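Local atomic coordinates of globin (Bacillus anthracis, PDB entry 5V3U), a protein that binds heme, here with cyanide in its ligand pocket, and as a group II truncated hemoglobin probably carries or handles oxygen. Residues E19-T24 against T101-H106; S27-H32 against E88-C93; T83-E88 against T125-G130. The protein carries 1 engineered substitution. All coordinates share one frame; numbering follows the deposited sequence.

Contact 1 (E19-T24 against T101-H106); sequences EILVDT and TGVHGH. With SO4 (sulfate ion), chain F.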
loop_
_atom_site.group_PDB
_atom_site.type_symbol
_atom_site.label_atom_id
_atom_site.label_comp_id
_atom_site.label_asym_id
_atom_site.label_seq_id
_atom_site.Cartn_x
_atom_site.Cartn_y
_atom_site.Cartn_z
ATOM N N GLU A 19 11.359 -15.404 9.991
ATOM C CA GLU A 19 12.328 -15.019 8.964
ATOM C C GLU A 19 12.222 -15.926 7.744
ATOM O O GLU A 19 12.111 -15.446 6.611
ATOM C CB GLU A 19 13.757 -15.051 9.522
ATOM C CG GLU A 19 14.008 -14.122 10.698
ATOM C CD GLU A 19 14.212 -12.659 10.310
ATOM O OE1 GLU A 19 14.836 -12.384 9.255
ATOM O OE2 GLU A 19 13.751 -11.781 11.076
ATOM N N ILE A 20 12.233 -17.244 7.972
ATOM C CA ILE A 20 12.261 -18.219 6.884
ATOM C C ILE A 20 10.950 -18.197 6.108
ATOM O O ILE A 20 10.945 -18.191 4.873
ATOM C CB ILE A 20 12.549 -19.635 7.434
ATOM C CG1 ILE A 20 13.912 -19.721 8.109
ATOM C CG2 ILE A 20 12.496 -20.647 6.321
ATOM C CD1 ILE A 20 14.267 -21.145 8.597
ATOM N N LEU A 21 9.821 -18.235 6.817
ATOM C CA LEU A 21 8.525 -18.281 6.148
ATOM C C LEU A 21 8.333 -17.062 5.253
ATOM O O LEU A 21 7.966 -17.193 4.078
ATOM C CB LEU A 21 7.411 -18.380 7.185
ATOM C CG LEU A 21 5.957 -18.184 6.775
ATOM C CD1 LEU A 21 5.391 -19.419 6.140
ATOM C CD2 LEU A 21 5.152 -17.828 8.012
ATOM N N VAL A 22 8.648 -15.874 5.776
ATOM C CA VAL A 22 8.457 -14.642 5.027
ATOM C C VAL A 22 9.389 -14.587 3.820
ATOM O O VAL A 22 8.975 -14.178 2.725
ATOM C CB VAL A 22 8.630 -13.431 5.962
ATOM C CG1 VAL A 22 8.730 -12.120 5.171
ATOM C CG2 VAL A 22 7.460 -13.366 6.901
ATOM N N ASP A 23 10.647 -15.012 3.978
ATOM C CA ASP A 23 11.534 -15.076 2.815
ATOM C C ASP A 23 10.994 -16.044 1.762
ATOM O O ASP A 23 10.961 -15.725 0.571
ATOM C CB ASP A 23 12.960 -15.462 3.231
ATOM C CG ASP A 23 13.720 -14.299 3.879
ATOM O OD1 ASP A 23 13.278 -13.140 3.725
ATOM O OD2 ASP A 23 14.756 -14.537 4.544
ATOM N N THR A 24 10.572 -17.242 2.178
ATOM C CA THR A 24 10.021 -18.201 1.218
ATOM C C THR A 24 8.742 -17.664 0.597
ATOM O O THR A 24 8.453 -17.907 -0.582
ATOM C CB THR A 24 9.745 -19.533 1.922
ATOM O OG1 THR A 24 10.926 -19.948 2.616
ATOM C CG2 THR A 24 9.316 -20.615 0.946
ATOM N N THR A 101 8.235 -24.456 5.138
ATOM C CA THR A 101 8.913 -24.148 6.384
ATOM C C THR A 101 8.405 -24.985 7.556
ATOM O O THR A 101 8.900 -24.826 8.674
ATOM C CB THR A 101 8.806 -22.642 6.681
ATOM O OG1 THR A 101 7.447 -22.284 6.934
ATOM C CG2 THR A 101 9.291 -21.862 5.482
ATOM N N GLY A 102 7.453 -25.884 7.323
ATOM C CA GLY A 102 7.063 -26.854 8.328
ATOM C C GLY A 102 5.983 -26.404 9.276
ATOM O O GLY A 102 5.894 -26.951 10.380
ATOM N N VAL A 103 5.153 -25.442 8.879
ATOM C CA VAL A 103 4.106 -24.892 9.733
ATOM C C VAL A 103 2.834 -25.709 9.530
ATOM O O VAL A 103 2.260 -25.720 8.440
ATOM C CB VAL A 103 3.873 -23.399 9.430
ATOM C CG1 VAL A 103 3.070 -22.756 10.535
ATOM C CG2 VAL A 103 5.206 -22.642 9.257
ATOM N N HIS A 104 2.383 -26.389 10.584
ATOM C CA HIS A 104 1.288 -27.350 10.487
ATOM C C HIS A 104 0.451 -27.303 11.765
ATOM O O HIS A 104 0.730 -26.537 12.691
ATOM C CB HIS A 104 1.821 -28.767 10.225
ATOM C CG HIS A 104 2.470 -28.938 8.880
ATOM N ND1 HIS A 104 1.746 -29.033 7.711
ATOM C CD2 HIS A 104 3.773 -29.056 8.522
ATOM C CE1 HIS A 104 2.572 -29.189 6.691
ATOM N NE2 HIS A 104 3.809 -29.211 7.153
ATOM N N GLY A 105 -0.612 -28.107 11.791
ATOM C CA GLY A 105 -1.456 -28.236 12.964
ATOM C C GLY A 105 -2.254 -26.984 13.303
ATOM O O GLY A 105 -2.611 -26.178 12.434
ATOM N N HIS A 106 -2.533 -26.829 14.608
ATOM C CA HIS A 106 -3.409 -25.761 15.083
ATOM C C HIS A 106 -2.802 -24.391 14.860
ATOM O O HIS A 106 -3.527 -23.421 14.592
ATOM C CB HIS A 106 -3.715 -25.941 16.565
ATOM C CG HIS A 106 -4.780 -26.948 16.843
ATOM N ND1 HIS A 106 -6.068 -26.818 16.368
ATOM C CD2 HIS A 106 -4.753 -28.099 17.560
ATOM C CE1 HIS A 106 -6.786 -27.852 16.771
ATOM N NE2 HIS A 106 -6.012 -28.643 17.495
HETATM S S SO4 F . -1.683 -30.866 9.538
HETATM O O1 SO4 F . -2.966 -31.132 10.148
HETATM O O2 SO4 F . -0.622 -31.492 10.322
HETATM O O3 SO4 F . -1.663 -31.424 8.190
HETATM O O4 SO4 F . -1.483 -29.420 9.507
#

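Contact 2 (S27-H32 against E88-C93); sequences SYVSKH and EALLSC. Engineered in segment 88-93: Leu90 (natural residue Trp). With HEM (protoporphyrin IX containing Fe), chain C.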
loop_
_atom_site.group_PDB
_atom_site.type_symbol
_atom_site.label_atom_id
_atom_site.label_comp_id
_atom_site.label_asym_id
_atom_site.label_seq_id
_atom_site.Cartn_x
_atom_site.Cartn_y
_atom_site.Cartn_z
ATOM N N SER A 27 9.583 -15.317 -2.106
ATOM C CA SER A 27 10.089 -16.121 -3.206
ATOM C C SER A 27 8.946 -16.552 -4.109
ATOM O O SER A 27 9.048 -16.457 -5.336
ATOM C CB SER A 27 10.858 -17.335 -2.675
ATOM O OG SER A 27 11.305 -18.160 -3.745
ATOM N N TYR A 28 7.833 -16.995 -3.523
ATOM C CA TYR A 28 6.678 -17.357 -4.339
ATOM C C TYR A 28 6.003 -16.124 -4.916
ATOM O O TYR A 28 5.526 -16.150 -6.060
ATOM C CB TYR A 28 5.670 -18.171 -3.532
ATOM C CG TYR A 28 6.113 -19.583 -3.291
ATOM C CD1 TYR A 28 6.241 -20.478 -4.349
ATOM C CD2 TYR A 28 6.419 -20.027 -2.005
ATOM C CE1 TYR A 28 6.659 -21.780 -4.136
ATOM C CE2 TYR A 28 6.830 -21.330 -1.782
ATOM C CZ TYR A 28 6.950 -22.202 -2.849
ATOM O OH TYR A 28 7.364 -23.495 -2.631
ATOM N N VAL A 29 5.947 -15.037 -4.142
ATOM C CA VAL A 29 5.307 -13.819 -4.629
ATOM C C VAL A 29 6.035 -13.292 -5.861
ATOM O O VAL A 29 5.407 -12.928 -6.860
ATOM C CB VAL A 29 5.235 -12.760 -3.514
ATOM C CG1 VAL A 29 4.824 -11.395 -4.100
ATOM C CG2 VAL A 29 4.255 -13.188 -2.435
ATOM N N SER A 30 7.368 -13.266 -5.824
ATOM C CA SER A 30 8.113 -12.723 -6.949
ATOM C C SER A 30 8.010 -13.599 -8.195
ATOM O O SER A 30 8.303 -13.123 -9.291
ATOM C CB SER A 30 9.582 -12.514 -6.563
ATOM O OG SER A 30 10.248 -13.748 -6.320
ATOM N N LYS A 31 7.581 -14.855 -8.059
ATOM C CA LYS A 31 7.445 -15.766 -9.189
ATOM C C LYS A 31 5.991 -16.014 -9.578
ATOM O O LYS A 31 5.728 -16.911 -10.390
ATOM C CB LYS A 31 8.130 -17.106 -8.889
ATOM C CG LYS A 31 9.635 -17.025 -8.644
ATOM C CD LYS A 31 10.222 -18.368 -8.159
ATOM C CE LYS A 31 11.738 -18.274 -7.945
ATOM N NZ LYS A 31 12.368 -19.549 -7.461
ATOM N N HIS A 32 5.039 -15.249 -9.028
ATOM C CA HIS A 32 3.624 -15.453 -9.322
ATOM C C HIS A 32 3.132 -14.364 -10.268
ATOM O O HIS A 32 3.112 -13.185 -9.879
ATOM C CB HIS A 32 2.807 -15.448 -8.038
ATOM C CG HIS A 32 1.440 -16.043 -8.184
ATOM N ND1 HIS A 32 0.548 -15.636 -9.154
ATOM C CD2 HIS A 32 0.809 -17.013 -7.476
ATOM C CE1 HIS A 32 -0.575 -16.325 -9.033
ATOM N NE2 HIS A 32 -0.441 -17.172 -8.026
ATOM N N GLU A 88 -6.406 -14.312 -3.438
ATOM C CA GLU A 88 -6.290 -15.763 -3.332
ATOM C C GLU A 88 -4.924 -16.245 -3.812
ATOM O O GLU A 88 -4.413 -17.252 -3.308
ATOM C CB GLU A 88 -7.426 -16.468 -4.076
ATOM C CG GLU A 88 -7.555 -16.107 -5.538
ATOM C CD GLU A 88 -8.095 -17.250 -6.398
ATOM O OE1 GLU A 88 -8.410 -18.328 -5.846
ATOM O OE2 GLU A 88 -8.199 -17.065 -7.634
ATOM N N ALA A 89 -4.289 -15.502 -4.721
ATOM C CA ALA A 89 -2.928 -15.827 -5.146
ATOM C C ALA A 89 -1.915 -15.547 -4.036
ATOM O O ALA A 89 -1.035 -16.371 -3.754
ATOM C CB ALA A 89 -2.583 -15.032 -6.405
ATOM N N LEU A 90 -2.001 -14.368 -3.423
ATOM C CA LEU A 90 -1.178 -14.063 -2.263
ATOM C C LEU A 90 -1.288 -15.170 -1.213
ATOM O O LEU A 90 -0.276 -15.712 -0.749
ATOM C CB LEU A 90 -1.619 -12.710 -1.701
ATOM C CG LEU A 90 -0.861 -11.874 -0.669
ATOM C CD1 LEU A 90 -0.979 -12.482 0.716
ATOM C CD2 LEU A 90 0.570 -11.713 -1.112
ATOM N N LEU A 91 -2.525 -15.532 -0.842
ATOM C CA LEU A 91 -2.734 -16.575 0.158
ATOM C C LEU A 91 -2.148 -17.901 -0.298
ATOM O O LEU A 91 -1.572 -18.647 0.500
ATOM C CB LEU A 91 -4.220 -16.737 0.452
ATOM C CG LEU A 91 -4.838 -15.580 1.220
ATOM C CD1 LEU A 91 -6.303 -15.831 1.507
ATOM C CD2 LEU A 91 -4.059 -15.437 2.497
ATOM N N SER A 92 -2.281 -18.207 -1.578
ATOM C CA SER A 92 -1.685 -19.426 -2.100
ATOM C C SER A 92 -0.169 -19.418 -1.938
ATOM O O SER A 92 0.433 -20.462 -1.669
ATOM C CB SER A 92 -2.066 -19.598 -3.571
ATOM O OG SER A 92 -1.328 -20.680 -4.113
ATOM N N CYS A 93 0.471 -18.261 -2.122
ATOM C CA CYS A 93 1.911 -18.197 -1.900
ATOM C C CYS A 93 2.247 -18.431 -0.439
ATOM O O CYS A 93 3.293 -19.017 -0.130
ATOM C CB CYS A 93 2.481 -16.856 -2.354
ATOM S SG CYS A 93 2.468 -16.600 -4.135
HETATM C CHA HEM C . 2.736 -3.921 1.504
HETATM C CHB HEM C . 0.255 -6.180 -1.994
HETATM C CHC HEM C . -2.343 -8.431 1.495
HETATM C CHD HEM C . 0.769 -6.811 4.909
HETATM C C1A HEM C . 2.296 -4.298 0.267
HETATM C C2A HEM C . 2.740 -3.758 -1.010
HETATM C C3A HEM C . 2.045 -4.380 -1.966
HETATM C C4A HEM C . 1.143 -5.336 -1.341
HETATM C CMA HEM C . 2.176 -4.130 -3.484
HETATM C CAA HEM C . 3.815 -2.664 -1.241
HETATM C CBA HEM C . 5.148 -3.089 -0.623
HETATM C CGA HEM C . 6.077 -1.918 -0.392
HETATM O O1A HEM C . 5.828 -0.801 -0.922
HETATM O O2A HEM C . 7.087 -2.107 0.336
HETATM C C1B HEM C . -0.678 -6.970 -1.343
HETATM C C2B HEM C . -1.707 -7.760 -1.982
HETATM C C3B HEM C . -2.429 -8.347 -1.025
HETATM C C4B HEM C . -1.875 -8.001 0.265
HETATM C CMB HEM C . -1.946 -7.878 -3.513
HETATM C CAB HEM C . -3.620 -9.292 -1.277
HETATM C CBB HEM C . -4.528 -9.536 -0.324
HETATM C C1C HEM C . -1.639 -8.304 2.673
HETATM C C2C HEM C . -1.833 -9.107 3.865
HETATM C C3C HEM C . -0.974 -8.671 4.788
HETATM C C4C HEM C . -0.200 -7.563 4.248
HETATM C CMC HEM C . -2.812 -10.295 4.084
HETATM C CAC HEM C . -0.886 -9.292 6.194
HETATM C CBC HEM C . 0.283 -9.260 6.830
HETATM C C1D HEM C . 1.538 -5.842 4.276
HETATM C C2D HEM C . 2.495 -4.943 4.909
HETATM C C3D HEM C . 3.017 -4.155 3.959
HETATM C C4D HEM C . 2.417 -4.521 2.696
HETATM C CMD HEM C . 2.850 -4.912 6.411
HETATM C CAD HEM C . 4.083 -3.046 4.107
HETATM C CBD HEM C . 3.511 -1.798 4.764
HETATM C CGD HEM C . 4.593 -0.747 4.851
HETATM O O1D HEM C . 5.267 -0.474 3.819
HETATM O O2D HEM C . 4.776 -0.177 5.959
HETATM N NA HEM C . 1.323 -5.246 0.031
HETATM N NB HEM C . -0.810 -7.145 0.031
HETATM N NC HEM C . -0.641 -7.371 2.940
HETATM N ND HEM C . 1.519 -5.549 2.915
HETATM FE FE HEM C . 0.472 -6.382 1.422
#

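Contact 3 (T83-E88 against T125-G130); sequences TPKRAE and TPNETG. With HEM (protoporphyrin IX containing Fe), chain C.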
loop_
_atom_site.group_PDB
_atom_site.type_symbol
_atom_site.label_atom_id
_atom_site.label_comp_id
_atom_site.label_asym_id
_atom_site.label_seq_id
_atom_site.Cartn_x
_atom_site.Cartn_y
_atom_site.Cartn_z
ATOM N N THR A 83 -7.254 -7.302 -6.317
ATOM C CA THR A 83 -8.481 -7.991 -6.684
ATOM C C THR A 83 -8.656 -9.207 -5.798
ATOM O O THR A 83 -7.737 -9.598 -5.075
ATOM C CB THR A 83 -8.423 -8.400 -8.154
ATOM O OG1 THR A 83 -7.321 -9.294 -8.357
ATOM C CG2 THR A 83 -8.229 -7.187 -9.028
ATOM N N PRO A 84 -9.847 -9.812 -5.800
ATOM C CA PRO A 84 -9.985 -11.115 -5.137
ATOM C C PRO A 84 -9.020 -12.143 -5.688
ATOM O O PRO A 84 -8.414 -12.899 -4.914
ATOM C CB PRO A 84 -11.443 -11.490 -5.417
ATOM C CG PRO A 84 -12.125 -10.200 -5.547
ATOM C CD PRO A 84 -11.148 -9.294 -6.248
ATOM N N LYS A 85 -8.852 -12.176 -7.014
ATOM C CA LYS A 85 -7.920 -13.119 -7.614
ATOM C C LYS A 85 -6.513 -12.919 -7.071
ATOM O O LYS A 85 -5.786 -13.889 -6.844
ATOM C CB LYS A 85 -7.929 -12.985 -9.140
ATOM C CG LYS A 85 -6.978 -13.952 -9.844
ATOM C CD LYS A 85 -6.653 -13.537 -11.282
ATOM C CE LYS A 85 -7.520 -14.270 -12.310
ATOM N NZ LYS A 85 -8.879 -13.657 -12.490
ATOM N N ARG A 86 -6.106 -11.675 -6.850
ATOM C CA ARG A 86 -4.779 -11.475 -6.292
ATOM C C ARG A 86 -4.728 -11.811 -4.808
ATOM O O ARG A 86 -3.704 -12.318 -4.331
ATOM C CB ARG A 86 -4.307 -10.053 -6.557
ATOM C CG ARG A 86 -3.809 -9.898 -7.969
ATOM C CD ARG A 86 -3.699 -8.456 -8.381
ATOM N NE ARG A 86 -2.858 -8.333 -9.567
ATOM C CZ ARG A 86 -2.882 -7.309 -10.409
ATOM N NH1 ARG A 86 -3.725 -6.295 -10.218
ATOM N NH2 ARG A 86 -2.057 -7.308 -11.446
ATOM N N ALA A 87 -5.819 -11.593 -4.073
ATOM C CA ALA A 87 -5.862 -12.042 -2.685
ATOM C C ALA A 87 -5.691 -13.554 -2.595
ATOM O O ALA A 87 -4.917 -14.051 -1.764
ATOM C CB ALA A 87 -7.164 -11.608 -2.012
ATOM N N GLU A 88 -6.406 -14.312 -3.438
ATOM C CA GLU A 88 -6.290 -15.763 -3.332
ATOM C C GLU A 88 -4.924 -16.245 -3.812
ATOM O O GLU A 88 -4.413 -17.252 -3.308
ATOM C CB GLU A 88 -7.426 -16.468 -4.076
ATOM C CG GLU A 88 -7.555 -16.107 -5.538
ATOM C CD GLU A 88 -8.095 -17.250 -6.398
ATOM O OE1 GLU A 88 -8.410 -18.328 -5.846
ATOM O OE2 GLU A 88 -8.199 -17.065 -7.634
ATOM N N THR A 125 -10.550 -3.764 -5.528
ATOM C CA THR A 125 -10.815 -3.781 -6.954
ATOM C C THR A 125 -11.724 -4.973 -7.242
ATOM O O THR A 125 -11.407 -6.102 -6.828
ATOM C CB THR A 125 -9.508 -3.905 -7.753
ATOM O OG1 THR A 125 -8.543 -2.978 -7.244
ATOM C CG2 THR A 125 -9.734 -3.657 -9.255
ATOM N N PRO A 126 -12.824 -4.784 -7.973
ATOM C CA PRO A 126 -13.640 -5.938 -8.388
ATOM C C PRO A 126 -12.835 -6.892 -9.259
ATOM O O PRO A 126 -11.745 -6.574 -9.735
ATOM C CB PRO A 126 -14.795 -5.307 -9.168
ATOM C CG PRO A 126 -14.269 -3.976 -9.619
ATOM C CD PRO A 126 -13.254 -3.527 -8.607
ATOM N N ASN A 127 -13.378 -8.087 -9.470
ATOM C CA ASN A 127 -12.632 -9.050 -10.263
ATOM C C ASN A 127 -12.833 -8.822 -11.759
ATOM O O ASN A 127 -13.717 -8.073 -12.196
ATOM C CB ASN A 127 -13.025 -10.472 -9.900
ATOM C CG ASN A 127 -11.825 -11.311 -9.497
ATOM O OD1 ASN A 127 -10.702 -11.091 -9.974
ATOM N ND2 ASN A 127 -12.052 -12.269 -8.611
ATOM N N GLU A 128 -11.986 -9.479 -12.551
ATOM C CA GLU A 128 -12.143 -9.409 -13.996
ATOM C C GLU A 128 -13.292 -10.309 -14.444
ATOM O O GLU A 128 -13.732 -11.205 -13.720
ATOM C CB GLU A 128 -10.841 -9.784 -14.716
ATOM C CG GLU A 128 -10.241 -11.125 -14.329
ATOM C CD GLU A 128 -9.603 -11.839 -15.515
ATOM O OE1 GLU A 128 -10.064 -11.628 -16.662
ATOM O OE2 GLU A 128 -8.645 -12.620 -15.302
ATOM N N THR A 129 -13.795 -10.043 -15.647
ATOM C CA THR A 129 -14.920 -10.819 -16.157
ATOM C C THR A 129 -14.556 -12.302 -16.141
ATOM O O THR A 129 -13.413 -12.677 -16.417
ATOM C CB THR A 129 -15.310 -10.330 -17.565
ATOM O OG1 THR A 129 -16.188 -11.271 -18.200
ATOM C CG2 THR A 129 -14.074 -10.080 -18.421
ATOM N N GLY A 130 -15.513 -13.140 -15.732
ATOM C CA GLY A 130 -15.239 -14.538 -15.444
ATOM C C GLY A 130 -15.308 -14.898 -13.972
ATOM O O GLY A 130 -15.220 -16.088 -13.634
HETATM C CHA HEM C . 2.736 -3.921 1.504
HETATM C CHB HEM C . 0.255 -6.180 -1.994
HETATM C CHC HEM C . -2.343 -8.431 1.495
HETATM C CHD HEM C . 0.769 -6.811 4.909
HETATM C C1A HEM C . 2.296 -4.298 0.267
HETATM C C2A HEM C . 2.740 -3.758 -1.010
HETATM C C3A HEM C . 2.045 -4.380 -1.966
HETATM C C4A HEM C . 1.143 -5.336 -1.341
HETATM C CMA HEM C . 2.176 -4.130 -3.484
HETATM C CAA HEM C . 3.815 -2.664 -1.241
HETATM C CBA HEM C . 5.148 -3.089 -0.623
HETATM C CGA HEM C . 6.077 -1.918 -0.392
HETATM O O1A HEM C . 5.828 -0.801 -0.922
HETATM O O2A HEM C . 7.087 -2.107 0.336
HETATM C C1B HEM C . -0.678 -6.970 -1.343
HETATM C C2B HEM C . -1.707 -7.760 -1.982
HETATM C C3B HEM C . -2.429 -8.347 -1.025
HETATM C C4B HEM C . -1.875 -8.001 0.265
HETATM C CMB HEM C . -1.946 -7.878 -3.513
HETATM C CAB HEM C . -3.620 -9.292 -1.277
HETATM C CBB HEM C . -4.528 -9.536 -0.324
HETATM C C1C HEM C . -1.639 -8.304 2.673
HETATM C C2C HEM C . -1.833 -9.107 3.865
HETATM C C3C HEM C . -0.974 -8.671 4.788
HETATM C C4C HEM C . -0.200 -7.563 4.248
HETATM C CMC HEM C . -2.812 -10.295 4.084
HETATM C CAC HEM C . -0.886 -9.292 6.194
HETATM C CBC HEM C . 0.283 -9.260 6.830
HETATM C C1D HEM C . 1.538 -5.842 4.276
HETATM C C2D HEM C . 2.495 -4.943 4.909
HETATM C C3D HEM C . 3.017 -4.155 3.959
HETATM C C4D HEM C . 2.417 -4.521 2.696
HETATM C CMD HEM C . 2.850 -4.912 6.411
HETATM C CAD HEM C . 4.083 -3.046 4.107
HETATM C CBD HEM C . 3.511 -1.798 4.764
HETATM C CGD HEM C . 4.593 -0.747 4.851
HETATM O O1D HEM C . 5.267 -0.474 3.819
HETATM O O2D HEM C . 4.776 -0.177 5.959
HETATM N NA HEM C . 1.323 -5.246 0.031
HETATM N NB HEM C . -0.810 -7.145 0.031
HETATM N NC HEM C . -0.641 -7.371 2.940
HETATM N ND HEM C . 1.519 -5.549 2.915
HETATM FE FE HEM C . 0.472 -6.382 1.422
#

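Contact 1 (E19-T24 against T101-H106)
Thr101 meets helix 14-30 with both branches of its side chain, and its first torsion decides which goes where: at chi1 66° OG1 sits between the backbone N and the carbonyl carbon, while CG2 swings anti to the carbonyl carbon and reaches between Ile20 and Thr24. Ile20 answers with its short branch, CG2, which lies anti to its own backbone N and comes within 3.5 Å of Thr101 CG2 as the two side chains slide past each other in opposite directions. Leu21 instead crosses Thr101 at about a right angle, its CD1 lying 3.6 Å from Thr101 OG1. On the next turn, Thr24 OG1 is 3.8 Å from Thr101 CG2. That hydroxyl is turned back on its own helix, where it donates to Ile20 O at 2.9 Å from above the carbonyl plane; the same oxygen also takes the helical bond from Thr24 N. Val103 touches more loosely, through CG2 near Leu21 CD1. Farther along, and clear of helix 14-30, Gly105 N donates an almost straight hydrogen bond of 2.8 Å to O4 of a sulfate ion, probably from the crystallisation liquor. Leu21 also packs on Met94, Ala97 and Met98 of helix 84-101. Because Thr101 OG1 is bonded to Ala97 O and Thr24 OG1 to Ile20 O, each hydroxyl serves its own helix, and what joins the segments is van der Waals contact.

Contact 2 (S27-H32 against E88-C93)
Tyr28 and Cys93 bring the backbones closest, their CA atoms 5.4 Å apart, and from there the chains diverge to 7.8 Å between the CA atoms of His32 and Ala89, where the first segment has already left its helix. Cys93 is the central side chain. With SG anti to its carbonyl carbon (chi1 -69°), the sulfur lies 3.6 Å from Tyr28 CB, and Cys93 CB packs against the same methylene. Beyond that methylene the phenol leads away from the contact, and its OH is hydrogen-bonded to Asp100. Val29 touches the cysteine through CG2, 4.1 Å from Cys93 CB, and the same methyl reaches CD2 of Leu90. Leu90 is an engineered residue that replaces the natural tryptophan; its CG rests 3.8 Å from CAB of the heme. Phe25 flanks both Leu90 and Cys93 from the preceding turn of helix 14-30.

The imidazole of His32 closes the other end. CG stands anti to the backbone N (chi1 -163°), which carries the ring across to helix 84-101, where the methyl of Ala89 sits over one of its faces, with CB 3.4 Å from His32 NE2. Cys93 SG approaches the ring obliquely, 3.8 Å from His32 CD2. The other ring nitrogen, ND1, is hydrogen-bonded to Asp34 N, which helps to fix the rotation of the ring beyond the helix end. Since no hydrogen bond links the two segments, their cohesion rests on apolar and sulfur contacts, and on its heme side this buried seam forms part of the pocket through Leu90, whose side chain is about 4 Å from the bound cyanide.

Contact 3 (T83-E88 against T125-G130)
Asn127 and Pro84 slide past each other in opposite directions, so that the amide lies along the proline ring with ND2 3.3 Å from Pro84 CB. The other amide atom, OD1, reaches Lys85 CB at 3.5 Å and also accepts a weak hydrogen bond from Glu128 N, which may help to hold the amide in place. Thr83 crosses Asn127 at about a right angle and uses its methyl elsewhere: CG2 lies 3.7 Å from Thr125 CB and close to Pro126 O. On the backbone side, Thr125 O receives the CA-H of Thr83, and Pro84 CD lies 3.3 Å from the same oxygen. Lys85 and Glu128 form the outer edge as a salt bridge. The lysine chain bends at chi3 and chi4 to bring NZ to 3.0 Å from Glu128 OE2, meeting the carboxylate on its anti side and 25° out of its plane. Thr125 and Pro126 also pack on Met72 of the second subunit. The contact includes a helix N-cap, Thr83, whose OG1 accepts from Arg86 N at 3.1 Å; the C-terminal tail thus lies against the capped start of helix 84-101, whose Ala87 lines the heme pocket of this globin.

In the fold
From the N terminus, helix 14-30 supplies the first segment of both contact 1 and contact 2. Contact 1 closes the longest of the three loops, from residues 19-24 to the turn between helices 84-101 and 105-122; contact 2, from 27-32 to 88-93, is nested inside it, and the chain between its segments includes helix 44-57. Contact 3 starts at residues 83-88, overlapping contact 2 at Glu88, and ends in the tail after helix 105-122, so it crosses both of the others. Contacts 1 and 3 lie on opposite sides of the chain's centre. Together the three tie helix 14-30 and the C-terminal tail to helix 84-101 and its ends, with contacts 2 and 3 both touching the heme.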